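Local coordinates for protein aminotransferase TlmJ (Streptoalloteichus hindustanus, PDB 5UID) that probably moves amino groups between substrates as a pyridoxal 5'-phosphate-dependent transaminase of the DegT/DnrJ/EryC1 family, at residues Tyr300-Val305 and Phe328-Leu333; Pro332-Ser337 and Gly347-Ala352; Gly135-Asp140 and Pro290-Gly295; Val131-Gly136 and Arg170-Leu175. All blocks are in the same frame, centred on the assembly; numbering follows the deposited sequence.

Contact 1. Residues Tyr300-Val305 and Phe328-Leu333. With SO4 (sulfate ion), chain E.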
loop_
_atom_site.group_PDB
_atom_site.type_symbol
_atom_site.label_atom_id
_atom_site.label_comp_id
_atom_site.label_asym_id
_atom_site.label_seq_id
_atom_site.Cartn_x
_atom_site.Cartn_y
_atom_site.Cartn_z
ATOM N N TYR A 300 20.023 13.963 8.850
ATOM C CA TYR A 300 19.426 14.995 9.699
ATOM C C TYR A 300 17.899 14.898 9.684
ATOM O O TYR A 300 17.186 15.824 9.292
ATOM C CB TYR A 300 19.918 16.388 9.293
ATOM C CG TYR A 300 21.420 16.519 9.409
ATOM C CD1 TYR A 300 22.014 16.880 10.610
ATOM C CD2 TYR A 300 22.244 16.249 8.326
ATOM C CE1 TYR A 300 23.390 16.985 10.723
ATOM C CE2 TYR A 300 23.616 16.352 8.428
ATOM C CZ TYR A 300 24.185 16.720 9.628
ATOM O OH TYR A 300 25.552 16.821 9.731
ATOM N N TYR A 301 17.410 13.740 10.127
ATOM C CA TYR A 301 15.978 13.475 10.209
ATOM C C TYR A 301 15.386 13.921 11.541
ATOM O O TYR A 301 14.288 14.484 11.569
ATOM C CB TYR A 301 15.710 11.985 9.981
ATOM C CG TYR A 301 14.241 11.626 9.949
ATOM C CD1 TYR A 301 13.365 12.293 9.102
ATOM C CD2 TYR A 301 13.734 10.615 10.757
ATOM C CE1 TYR A 301 12.021 11.971 9.067
ATOM C CE2 TYR A 301 12.391 10.282 10.724
ATOM C CZ TYR A 301 11.539 10.965 9.879
ATOM O OH TYR A 301 10.201 10.645 9.845
ATOM N N PHE A 302 16.090 13.673 12.645
ATOM C CA PHE A 302 15.707 14.151 13.964
ATOM C C PHE A 302 16.763 15.110 14.492
ATOM O O PHE A 302 17.961 14.937 14.247
ATOM C CB PHE A 302 15.562 13.005 14.982
ATOM C CG PHE A 302 14.464 12.034 14.673
ATOM C CD1 PHE A 302 13.272 12.457 14.113
ATOM C CD2 PHE A 302 14.623 10.688 14.965
ATOM C CE1 PHE A 302 12.262 11.554 13.842
ATOM C CE2 PHE A 302 13.618 9.779 14.692
ATOM C CZ PHE A 302 12.436 10.213 14.131
ATOM N N TYR A 303 16.313 16.117 15.234
ATOM C CA TYR A 303 17.189 16.871 16.128
ATOM C C TYR A 303 16.647 16.666 17.537
ATOM O O TYR A 303 15.712 17.353 17.960
ATOM C CB TYR A 303 17.261 18.349 15.762
ATOM C CG TYR A 303 18.370 19.055 16.506
ATOM C CD1 TYR A 303 19.658 19.104 15.988
ATOM C CD2 TYR A 303 18.141 19.642 17.745
ATOM C CE1 TYR A 303 20.679 19.735 16.670
ATOM C CE2 TYR A 303 19.157 20.274 18.435
ATOM C CZ TYR A 303 20.425 20.316 17.891
ATOM O OH TYR A 303 21.441 20.946 18.570
ATOM N N TRP A 304 17.228 15.713 18.259
ATOM C CA TRP A 304 16.746 15.329 19.578
ATOM C C TRP A 304 17.597 15.990 20.655
ATOM O O TRP A 304 18.830 15.960 20.591
ATOM C CB TRP A 304 16.760 13.808 19.742
ATOM C CG TRP A 304 18.130 13.180 19.713
ATOM C CD1 TRP A 304 18.860 12.759 20.787
ATOM C CD2 TRP A 304 18.924 12.896 18.552
ATOM N NE1 TRP A 304 20.057 12.231 20.368
ATOM C CE2 TRP A 304 20.122 12.304 19.002
ATOM C CE3 TRP A 304 18.738 13.084 17.177
ATOM C CZ2 TRP A 304 21.130 11.900 18.127
ATOM C CZ3 TRP A 304 19.741 12.685 16.311
ATOM C CH2 TRP A 304 20.922 12.098 16.788
ATOM N N VAL A 305 16.934 16.594 21.632
ATOM C CA VAL A 305 17.599 17.180 22.785
ATOM C C VAL A 305 17.183 16.396 24.019
ATOM O O VAL A 305 16.079 15.843 24.087
ATOM C CB VAL A 305 17.266 18.678 22.944
ATOM C CG1 VAL A 305 17.894 19.484 21.816
ATOM C CG2 VAL A 305 15.759 18.884 22.976
ATOM N N PHE A 328 8.169 12.741 20.475
ATOM C CA PHE A 328 9.221 11.769 20.739
ATOM C C PHE A 328 9.065 10.576 19.811
ATOM O O PHE A 328 7.961 10.045 19.651
ATOM C CB PHE A 328 9.210 11.293 22.195
ATOM C CG PHE A 328 10.141 10.140 22.451
ATOM C CD1 PHE A 328 11.506 10.346 22.555
ATOM C CD2 PHE A 328 9.650 8.847 22.571
ATOM C CE1 PHE A 328 12.368 9.286 22.782
ATOM C CE2 PHE A 328 10.505 7.784 22.796
ATOM C CZ PHE A 328 11.866 8.004 22.903
ATOM N N ARG A 329 10.174 10.168 19.201
ATOM C CA ARG A 329 10.292 8.918 18.465
ATOM C C ARG A 329 11.545 8.209 18.955
ATOM O O ARG A 329 12.546 8.864 19.258
ATOM C CB ARG A 329 10.391 9.157 16.950
ATOM C CG ARG A 329 9.213 9.889 16.332
ATOM C CD ARG A 329 7.987 9.001 16.249
ATOM N NE ARG A 329 6.933 9.622 15.454
ATOM C CZ ARG A 329 6.021 10.451 15.948
ATOM N NH1 ARG A 329 5.097 10.974 15.152
ATOM N NH2 ARG A 329 6.034 10.758 17.238
ATOM N N TYR A 330 11.492 6.883 19.063
ATOM C CA TYR A 330 10.283 6.090 18.870
ATOM C C TYR A 330 9.887 5.503 20.212
ATOM O O TYR A 330 10.754 5.077 20.977
ATOM C CB TYR A 330 10.513 4.976 17.838
ATOM C CG TYR A 330 10.904 5.483 16.470
ATOM C CD1 TYR A 330 12.228 5.773 16.168
ATOM C CD2 TYR A 330 9.947 5.678 15.482
ATOM C CE1 TYR A 330 12.590 6.246 14.919
ATOM C CE2 TYR A 330 10.299 6.150 14.228
ATOM C CZ TYR A 330 11.621 6.433 13.953
ATOM O OH TYR A 330 11.973 6.903 12.707
ATOM N N ALA A 331 8.589 5.487 20.498
ATOM C CA ALA A 331 8.110 4.991 21.779
ATOM C C ALA A 331 8.696 3.608 22.054
ATOM O O ALA A 331 8.746 2.767 21.147
ATOM C CB ALA A 331 6.581 4.934 21.792
ATOM N N PRO A 332 9.171 3.348 23.270
ATOM C CA PRO A 332 9.843 2.070 23.546
ATOM C C PRO A 332 8.876 0.903 23.432
ATOM O O PRO A 332 7.923 0.784 24.205
ATOM C CB PRO A 332 10.364 2.246 24.975
ATOM C CG PRO A 332 9.474 3.278 25.579
ATOM C CD PRO A 332 9.092 4.210 24.461
ATOM N N LEU A 333 9.130 0.034 22.450
ATOM C CA LEU A 333 8.222 -1.073 22.177
ATOM C C LEU A 333 8.277 -2.154 23.245
ATOM O O LEU A 333 7.309 -2.909 23.391
ATOM C CB LEU A 333 8.536 -1.667 20.805
ATOM C CG LEU A 333 8.262 -0.744 19.616
ATOM C CD1 LEU A 333 8.673 -1.415 18.316
ATOM C CD2 LEU A 333 6.793 -0.349 19.590
HETATM S S SO4 E . 2.726 12.605 17.395
HETATM O O1 SO4 E . 3.356 13.780 17.990
HETATM O O2 SO4 E . 3.371 11.395 17.897
HETATM O O3 SO4 E . 2.864 12.667 15.942
HETATM O O4 SO4 E . 1.310 12.585 17.752
#
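At the edge of the cofactor site in this pyridoxal phosphate aminotransferase fold, Phe302 packs against Tyr330. The two rings form an offset edge-to-face pair, the edge of Phe302 turned to the face of Tyr330, with centroids 5.7 Å apart and planes at 61°. Between the rings, Phe302 CE2 comes within 3.7 Å of Tyr330 CE1. Tyr330 OH also bonds to O3 of the pyridoxal group carried by the modified residue at position 187, which makes Phe302 a second-shell neighbour of the cofactor, behind Tyr330.

The peptide bond between Arg329 and Tyr330 is cis, and it folds Arg329 CB back over the centre of the Tyr330 ring. Arg329 CB shares that face with Phe302 and lies 3.6 Å from Phe302 CZ. Tyr301, with CG anti to its own backbone nitrogen (chi1 -176°), presents a ring edge to the same phenol, CE2 standing 3.9 Å from Tyr330 OH. Its own hydroxyl is taken by Met186 O.

Beyond CB, the arginine bends away at chi2, and Trp234 of the second subunit packs on it. Arg329 NH2 bonds to Phe328 O at 3.2 Å from above the carbonyl plane. The Arg329 guanidinium grips a sulfate, probably from the crystallisation liquor and also held by Tyr325 OH and Thr327 OG1: Arg329 NH2 reaches sulfate O2 at 2.8 Å, and Arg329 NH1 meets sulfate O3 at 2.9 Å in a nearly straight bond.

Contact 2. Residues Pro332-Ser337 and Gly347-Ala352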
loop_
_atom_site.group_PDB
_atom_site.type_symbol
_atom_site.label_atom_id
_atom_site.label_comp_id
_atom_site.label_asym_id
_atom_site.label_seq_id
_atom_site.Cartn_x
_atom_site.Cartn_y
_atom_site.Cartn_z
ATOM N N PRO A 332 9.171 3.348 23.270
ATOM C CA PRO A 332 9.843 2.070 23.546
ATOM C C PRO A 332 8.876 0.903 23.432
ATOM O O PRO A 332 7.923 0.784 24.205
ATOM C CB PRO A 332 10.364 2.246 24.975
ATOM C CG PRO A 332 9.474 3.278 25.579
ATOM C CD PRO A 332 9.092 4.210 24.461
ATOM N N LEU A 333 9.130 0.034 22.450
ATOM C CA LEU A 333 8.222 -1.073 22.177
ATOM C C LEU A 333 8.277 -2.154 23.245
ATOM O O LEU A 333 7.309 -2.909 23.391
ATOM C CB LEU A 333 8.536 -1.667 20.805
ATOM C CG LEU A 333 8.262 -0.744 19.616
ATOM C CD1 LEU A 333 8.673 -1.415 18.316
ATOM C CD2 LEU A 333 6.793 -0.349 19.590
ATOM N N HIS A 334 9.371 -2.242 24.005
ATOM C CA HIS A 334 9.442 -3.246 25.057
ATOM C C HIS A 334 8.495 -2.947 26.210
ATOM O O HIS A 334 8.353 -3.787 27.104
ATOM C CB HIS A 334 10.877 -3.379 25.574
ATOM C CG HIS A 334 11.262 -2.343 26.584
ATOM N ND1 HIS A 334 11.589 -1.050 26.237
ATOM C CD2 HIS A 334 11.394 -2.416 27.930
ATOM C CE1 HIS A 334 11.895 -0.367 27.326
ATOM N NE2 HIS A 334 11.785 -1.173 28.366
ATOM N N LEU A 335 7.846 -1.784 26.207
ATOM C CA LEU A 335 6.817 -1.456 27.181
ATOM C C LEU A 335 5.408 -1.623 26.624
ATOM O O LEU A 335 4.439 -1.345 27.335
ATOM C CB LEU A 335 7.009 -0.024 27.690
ATOM C CG LEU A 335 8.362 0.259 28.351
ATOM C CD1 LEU A 335 8.438 1.698 28.845
ATOM C CD2 LEU A 335 8.623 -0.715 29.486
ATOM N N VAL A 336 5.273 -2.059 25.375
ATOM C CA VAL A 336 3.970 -2.347 24.786
ATOM C C VAL A 336 3.619 -3.795 25.101
ATOM O O VAL A 336 4.327 -4.717 24.682
ATOM C CB VAL A 336 3.972 -2.092 23.271
ATOM C CG1 VAL A 336 2.595 -2.373 22.689
ATOM C CG2 VAL A 336 4.398 -0.665 22.976
ATOM N N SER A 337 2.522 -3.995 25.834
ATOM C CA SER A 337 2.199 -5.315 26.366
ATOM C C SER A 337 1.862 -6.337 25.285
ATOM O O SER A 337 1.831 -7.536 25.578
ATOM C CB SER A 337 1.034 -5.204 27.352
ATOM O OG SER A 337 -0.083 -4.579 26.744
ATOM N N GLY A 347 18.444 1.825 29.174
ATOM C CA GLY A 347 18.784 2.847 28.197
ATOM C C GLY A 347 17.565 3.376 27.465
ATOM O O GLY A 347 17.353 4.588 27.378
ATOM N N ALA A 348 16.741 2.470 26.937
ATOM C CA ALA A 348 15.553 2.891 26.203
ATOM C C ALA A 348 14.529 3.538 27.127
ATOM O O ALA A 348 13.847 4.492 26.735
ATOM C CB ALA A 348 14.941 1.697 25.470
ATOM N N GLU A 349 14.407 3.033 28.357
ATOM C CA GLU A 349 13.469 3.614 29.311
ATOM C C GLU A 349 13.865 5.041 29.664
ATOM O O GLU A 349 13.025 5.948 29.674
ATOM C CB GLU A 349 13.395 2.743 30.568
ATOM C CG GLU A 349 12.773 1.372 30.332
ATOM C CD GLU A 349 12.979 0.415 31.496
ATOM O OE1 GLU A 349 13.387 0.875 32.582
ATOM O OE2 GLU A 349 12.735 -0.798 31.320
ATOM N N ARG A 350 15.151 5.258 29.952
ATOM C CA ARG A 350 15.631 6.605 30.244
ATOM C C ARG A 350 15.464 7.524 29.038
ATOM O O ARG A 350 15.063 8.685 29.183
ATOM C CB ARG A 350 17.095 6.553 30.681
ATOM C CG ARG A 350 17.742 7.915 30.849
ATOM C CD ARG A 350 19.220 7.788 31.172
ATOM N NE ARG A 350 19.877 9.088 31.239
ATOM C CZ ARG A 350 21.178 9.258 31.456
ATOM N NH1 ARG A 350 21.967 8.206 31.628
ATOM N NH2 ARG A 350 21.689 10.481 31.502
ATOM N N ALA A 351 15.765 7.019 27.839
ATOM C CA ALA A 351 15.640 7.837 26.638
ATOM C C ALA A 351 14.196 8.255 26.398
ATOM O O ALA A 351 13.932 9.378 25.953
ATOM C CB ALA A 351 16.190 7.080 25.429
ATOM N N ALA A 352 13.242 7.369 26.698
ATOM C CA ALA A 352 11.835 7.691 26.494
ATOM C C ALA A 352 11.339 8.777 27.438
ATOM O O ALA A 352 10.349 9.448 27.127
ATOM C CB ALA A 352 10.979 6.434 26.656
#
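His334 sits in the short 3-10 segment 333-335 and reaches across to Glu349 on helix 346-354. Its CG lies between the backbone nitrogen and the carbonyl carbon (chi1 82°), a crowded position that turns the imidazole toward the helix. From there NE2 donates to Glu349 OE2 at 3.1 Å, with an N-H...O angle of 164°, and the oxygen receives it on its anti lone pair, away from the other carboxylate oxygen. Ring and carboxylate are nearly coplanar, 13° apart. Glu349 leaves the helix with CG beside its backbone nitrogen and runs extended beyond it, which brings its CG alongside the ring edge, 3.4 Å from His334 NE2. Ala348 CB comes near the ring as well, 4.1 Å from His334 CE1, while Leu335 CG lies over one face of the imidazole.

Nearer the start of the segment, the Pro332 ring rests on the helix: its CG and CD are each 3.7 Å from Ala352 CB, a small methyl that lets the proline come close.

The imidazole of His334 is held at both nitrogens, since His334 ND1 is hydrogen-bonded to Ser84 OG. A leucine in place of His334 would probably leave Ser84 OG and Glu349 OE2 each short of a partner and the carboxylate freer to swing. Glu349 OE2 has another donor in Leu345 N, just before the helix, so this His-carboxylate pair connects the 3-10 turn with the helix start; the carboxylate would tend to favour a protonated imidazole.

Contact 3. Residues Gly135-Asp140 and Pro290-Gly295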
loop_
_atom_site.group_PDB
_atom_site.type_symbol
_atom_site.label_atom_id
_atom_site.label_comp_id
_atom_site.label_asym_id
_atom_site.label_seq_id
_atom_site.Cartn_x
_atom_site.Cartn_y
_atom_site.Cartn_z
ATOM N N GLY A 135 17.604 9.123 13.828
ATOM C CA GLY A 135 17.767 10.498 13.409
ATOM C C GLY A 135 18.620 10.704 12.182
ATOM O O GLY A 135 18.840 11.858 11.792
ATOM N N GLY A 136 19.090 9.632 11.548
ATOM C CA GLY A 136 20.046 9.712 10.470
ATOM C C GLY A 136 21.452 9.309 10.862
ATOM O O GLY A 136 22.272 9.031 9.979
ATOM N N TYR A 137 21.749 9.281 12.155
ATOM C CA TYR A 137 23.040 8.801 12.636
ATOM C C TYR A 137 23.144 7.305 12.386
ATOM O O TYR A 137 22.288 6.547 12.864
ATOM C CB TYR A 137 23.204 9.087 14.124
ATOM C CG TYR A 137 23.650 10.487 14.478
ATOM C CD1 TYR A 137 23.067 11.600 13.887
ATOM C CD2 TYR A 137 24.641 10.694 15.432
ATOM C CE1 TYR A 137 23.472 12.883 14.221
ATOM C CE2 TYR A 137 25.049 11.968 15.773
ATOM C CZ TYR A 137 24.464 13.061 15.166
ATOM O OH TYR A 137 24.874 14.332 15.507
ATOM N N PRO A 138 24.153 6.832 11.653
ATOM C CA PRO A 138 24.282 5.381 11.448
ATOM C C PRO A 138 24.540 4.605 12.726
ATOM O O PRO A 138 24.125 3.444 12.827
ATOM C CB PRO A 138 25.459 5.271 10.472
ATOM C CG PRO A 138 25.511 6.599 9.784
ATOM C CD PRO A 138 25.095 7.598 10.821
ATOM N N GLY A 139 25.213 5.204 13.705
ATOM C CA GLY A 139 25.437 4.520 14.966
ATOM C C GLY A 139 26.515 3.452 14.861
ATOM O O GLY A 139 27.494 3.587 14.127
ATOM N N ASP A 140 26.318 2.372 15.612
ATOM C CA ASP A 140 27.246 1.240 15.629
ATOM C C ASP A 140 26.963 0.249 14.507
ATOM O O ASP A 140 27.129 -0.962 14.682
ATOM C CB ASP A 140 27.183 0.551 16.989
ATOM C CG ASP A 140 28.502 -0.082 17.381
ATOM O OD1 ASP A 140 29.535 0.282 16.781
ATOM O OD2 ASP A 140 28.506 -0.942 18.287
ATOM N N PRO A 290 24.987 14.243 20.264
ATOM C CA PRO A 290 26.439 14.090 20.220
ATOM C C PRO A 290 26.938 14.209 18.796
ATOM O O PRO A 290 26.190 13.953 17.835
ATOM C CB PRO A 290 26.664 12.675 20.781
ATOM C CG PRO A 290 25.395 11.958 20.492
ATOM C CD PRO A 290 24.306 12.988 20.631
ATOM N N PRO A 291 28.194 14.603 18.598
ATOM C CA PRO A 291 28.695 14.802 17.236
ATOM C C PRO A 291 28.749 13.497 16.459
ATOM O O PRO A 291 28.849 12.407 17.026
ATOM C CB PRO A 291 30.099 15.378 17.454
ATOM C CG PRO A 291 30.496 14.889 18.805
ATOM C CD PRO A 291 29.230 14.861 19.613
ATOM N N LEU A 292 28.668 13.625 15.140
ATOM C CA LEU A 292 28.804 12.465 14.277
ATOM C C LEU A 292 30.214 11.891 14.397
ATOM O O LEU A 292 31.192 12.648 14.415
ATOM C CB LEU A 292 28.519 12.842 12.822
ATOM C CG LEU A 292 27.056 12.975 12.411
ATOM C CD1 LEU A 292 26.956 13.613 11.038
ATOM C CD2 LEU A 292 26.392 11.606 12.417
ATOM N N PRO A 293 30.357 10.571 14.495
ATOM C CA PRO A 293 31.695 9.974 14.453
ATOM C C PRO A 293 32.368 10.244 13.115
ATOM O O PRO A 293 31.718 10.508 12.101
ATOM C CB PRO A 293 31.427 8.478 14.656
ATOM C CG PRO A 293 30.090 8.416 15.328
ATOM C CD PRO A 293 29.311 9.573 14.774
ATOM N N ALA A 294 33.699 10.182 13.126
ATOM C CA ALA A 294 34.470 10.439 11.918
ATOM C C ALA A 294 34.111 9.434 10.831
ATOM O O ALA A 294 34.089 8.222 11.068
ATOM C CB ALA A 294 35.967 10.380 12.222
ATOM N N GLY A 295 33.822 9.942 9.635
ATOM C CA GLY A 295 33.418 9.112 8.521
ATOM C C GLY A 295 31.926 8.898 8.390
ATOM O O GLY A 295 31.483 8.349 7.373
#
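Tyr137 OH donates to Pro290 O over 2.7 Å, the one hydrogen bond between these two loops. The phenol comes up nearly head-on, with a C=O...O angle of 158° and the donor tilted 17° from the carbonyl plane. Over the ring, Leu292 sets CD2 above the centre of Tyr137, 3.4 Å from the centroid and almost exactly on the normal, a textbook CH-pi contact. Leu292 CD2 is 3.6 Å from Tyr137 CG and about as far from the other ring atoms, while Leu292 CG leans toward the phenol end, 3.8 Å from Tyr137 CZ.

The tyrosine has its CG beside the backbone nitrogen (chi1 -82°), which sends the ring out from the loop after strand 126-132 to lie along the proline-rich segment. That segment, Pro290 to Pro293, runs in polyproline II conformation, and Leu292 is its single non-proline residue. On the ring face opposite Leu292, Trp304 comes in edge-on, so the phenol is clamped between an aliphatic methyl and an indole. The backbone behind it is fixed by Asn112 ND2, which bonds to Tyr137 O.

The prolines here have no N-H to give, so Pro290 meets Tyr137 through its carbonyl. Tyr137 is suited to that: its hydroxyl serves a carbonyl while its face takes the leucine, joining two irregular loops near the surface without any strand pairing.

Contact 4. Residues Val131-Gly136 and Arg170-Leu175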
loop_
_atom_site.group_PDB
_atom_site.type_symbol
_atom_site.label_atom_id
_atom_site.label_comp_id
_atom_site.label_asym_id
_atom_site.label_seq_id
_atom_site.Cartn_x
_atom_site.Cartn_y
_atom_site.Cartn_z
ATOM N N VAL A 131 17.621 -3.196 12.678
ATOM C CA VAL A 131 18.152 -1.988 13.292
ATOM C C VAL A 131 17.763 -0.797 12.425
ATOM O O VAL A 131 17.540 -0.930 11.218
ATOM C CB VAL A 131 19.685 -2.076 13.479
ATOM C CG1 VAL A 131 20.407 -1.887 12.150
ATOM C CG2 VAL A 131 20.165 -1.073 14.510
ATOM N N LEU A 132 17.648 0.366 13.054
ATOM C CA LEU A 132 17.485 1.625 12.343
ATOM C C LEU A 132 18.691 2.516 12.625
ATOM O O LEU A 132 19.616 2.141 13.350
ATOM C CB LEU A 132 16.168 2.314 12.722
ATOM C CG LEU A 132 15.773 2.547 14.183
ATOM C CD1 LEU A 132 16.499 3.739 14.800
ATOM C CD2 LEU A 132 14.263 2.731 14.279
ATOM N N HIS A 133 18.677 3.703 12.031
ATOM C CA HIS A 133 19.762 4.673 12.151
ATOM C C HIS A 133 19.153 5.938 12.746
ATOM O O HIS A 133 18.758 6.844 12.009
ATOM C CB HIS A 133 20.416 4.936 10.794
ATOM C CG HIS A 133 20.581 3.706 9.955
ATOM N ND1 HIS A 133 19.661 3.329 9.000
ATOM C CD2 HIS A 133 21.555 2.765 9.934
ATOM C CE1 HIS A 133 20.063 2.211 8.423
ATOM N NE2 HIS A 133 21.209 1.847 8.971
ATOM N N TYR A 134 19.090 5.997 14.078
ATOM C CA TYR A 134 18.251 6.984 14.747
ATOM C C TYR A 134 18.608 8.399 14.321
ATOM O O TYR A 134 19.762 8.825 14.436
ATOM C CB TYR A 134 18.360 6.852 16.265
ATOM C CG TYR A 134 17.363 7.742 16.971
ATOM C CD1 TYR A 134 16.071 7.303 17.225
ATOM C CD2 TYR A 134 17.701 9.037 17.349
ATOM C CE1 TYR A 134 15.150 8.121 17.855
ATOM C CE2 TYR A 134 16.788 9.861 17.978
ATOM C CZ TYR A 134 15.513 9.397 18.228
ATOM O OH TYR A 134 14.603 10.215 18.855
ATOM N N GLY A 135 17.604 9.123 13.828
ATOM C CA GLY A 135 17.767 10.498 13.409
ATOM C C GLY A 135 18.620 10.704 12.182
ATOM O O GLY A 135 18.840 11.858 11.792
ATOM N N GLY A 136 19.090 9.632 11.548
ATOM C CA GLY A 136 20.046 9.712 10.470
ATOM C C GLY A 136 21.452 9.309 10.862
ATOM O O GLY A 136 22.272 9.031 9.979
ATOM N N ARG A 170 29.757 4.451 2.253
ATOM C CA ARG A 170 28.798 3.388 1.981
ATOM C C ARG A 170 27.440 3.765 2.555
ATOM O O ARG A 170 27.339 4.143 3.726
ATOM C CB ARG A 170 29.272 2.057 2.564
ATOM C CG ARG A 170 30.479 1.475 1.853
ATOM C CD ARG A 170 30.781 0.078 2.350
ATOM N NE ARG A 170 29.620 -0.801 2.244
ATOM C CZ ARG A 170 29.630 -2.092 2.556
ATOM N NH1 ARG A 170 28.526 -2.814 2.430
ATOM N NH2 ARG A 170 30.744 -2.664 2.989
ATOM N N ALA A 171 26.403 3.653 1.731
ATOM C CA ALA A 171 25.078 4.105 2.127
ATOM C C ALA A 171 24.479 3.187 3.186
ATOM O O ALA A 171 24.597 1.960 3.110
ATOM C CB ALA A 171 24.157 4.168 0.908
ATOM N N CYS A 172 23.842 3.793 4.185
ATOM C CA CYS A 172 23.062 3.023 5.142
ATOM C C CYS A 172 21.962 2.262 4.415
ATOM O O CYS A 172 21.350 2.773 3.473
ATOM C CB CYS A 172 22.459 3.941 6.207
ATOM S SG CYS A 172 23.680 4.724 7.297
ATOM N N GLY A 173 21.721 1.029 4.849
ATOM C CA GLY A 173 20.828 0.132 4.147
ATOM C C GLY A 173 21.510 -0.808 3.179
ATOM O O GLY A 173 20.833 -1.654 2.579
ATOM N N THR A 174 22.826 -0.688 3.002
ATOM C CA THR A 174 23.586 -1.566 2.128
ATOM C C THR A 174 24.657 -2.356 2.866
ATOM O O THR A 174 25.431 -3.075 2.221
ATOM C CB THR A 174 24.244 -0.758 0.999
ATOM O OG1 THR A 174 25.203 0.150 1.558
ATOM C CG2 THR A 174 23.195 0.032 0.221
ATOM N N LEU A 175 24.737 -2.240 4.191
ATOM C CA LEU A 175 25.743 -2.970 4.952
ATOM C C LEU A 175 25.238 -4.316 5.448
ATOM O O LEU A 175 26.036 -5.242 5.626
ATOM C CB LEU A 175 26.222 -2.134 6.143
ATOM C CG LEU A 175 27.314 -1.090 5.892
ATOM C CD1 LEU A 175 26.810 0.064 5.039
ATOM C CD2 LEU A 175 27.864 -0.582 7.216
#
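The imidazole face of His133 receives the side chain of Cys172. Cys172 CB lies 3.8 Å from the His133 ring centroid and 15° off the normal, displaced toward the rim. Cys172 CB is 3.7 Å from both His133 NE2 and His133 CE1. Cys172 SG sits beside its backbone nitrogen (chi1 -67°), which keeps the sulfur over the ring, 4.1 Å from the centroid of His133. Gly173 adds a lighter touch, its N lying 4.1 Å from His133 CE1.

One shell out, Glu157 positions both sides. Its OE2 bonds to His133 NE2 and to Gly173 N, so a single carboxylate oxygen links the ring and the turn that packs on it. That turn is type II, from Ala171 to Thr174, closed by Thr174 N to Ala171 O at 3.2 Å; Gly173 takes its third place with a positive phi of 95°, suited to glycine. Along segment 131-136, Gly136 N bonds to His133 O at 2.8 Å, curling the chain after the strand. A phenylalanine in place of His133 would probably leave Glu157 OE2 without one of its donors and remove the link between the ring and the turn.

Strand 126-132 leads into His133 from the central sheet, pairing at Val131 with strand 155-158. Leu141 of helix 141-151 covers the histidine, Pro138 touches Cys172, and Leu48 of helix 35-48 packs on Ala171 and Thr174.

Overall arrangement
Contacts 1, 2 and 4 are buried, while contact 3 lies near the surface. Contacts 3 and 4 share Gly135 and Gly136 after strand 126-132, and contact 1 joins them there: Tyr301 N is 2.9 Å from Gly135 O, a probable hydrogen bond, and Tyr134 OH meets Arg329 O. Contact 2 continues from contact 1 through Pro332 and Leu333, Phe328 packing on helix 346-354, and both also touch the second subunit. Chemistry follows place: aromatic edges beside the cofactor in contact 1, a histidine-carboxylate bond in contact 2, a phenol on a proline-rich loop in contact 3, and a thiol side chain over imidazole in contact 4.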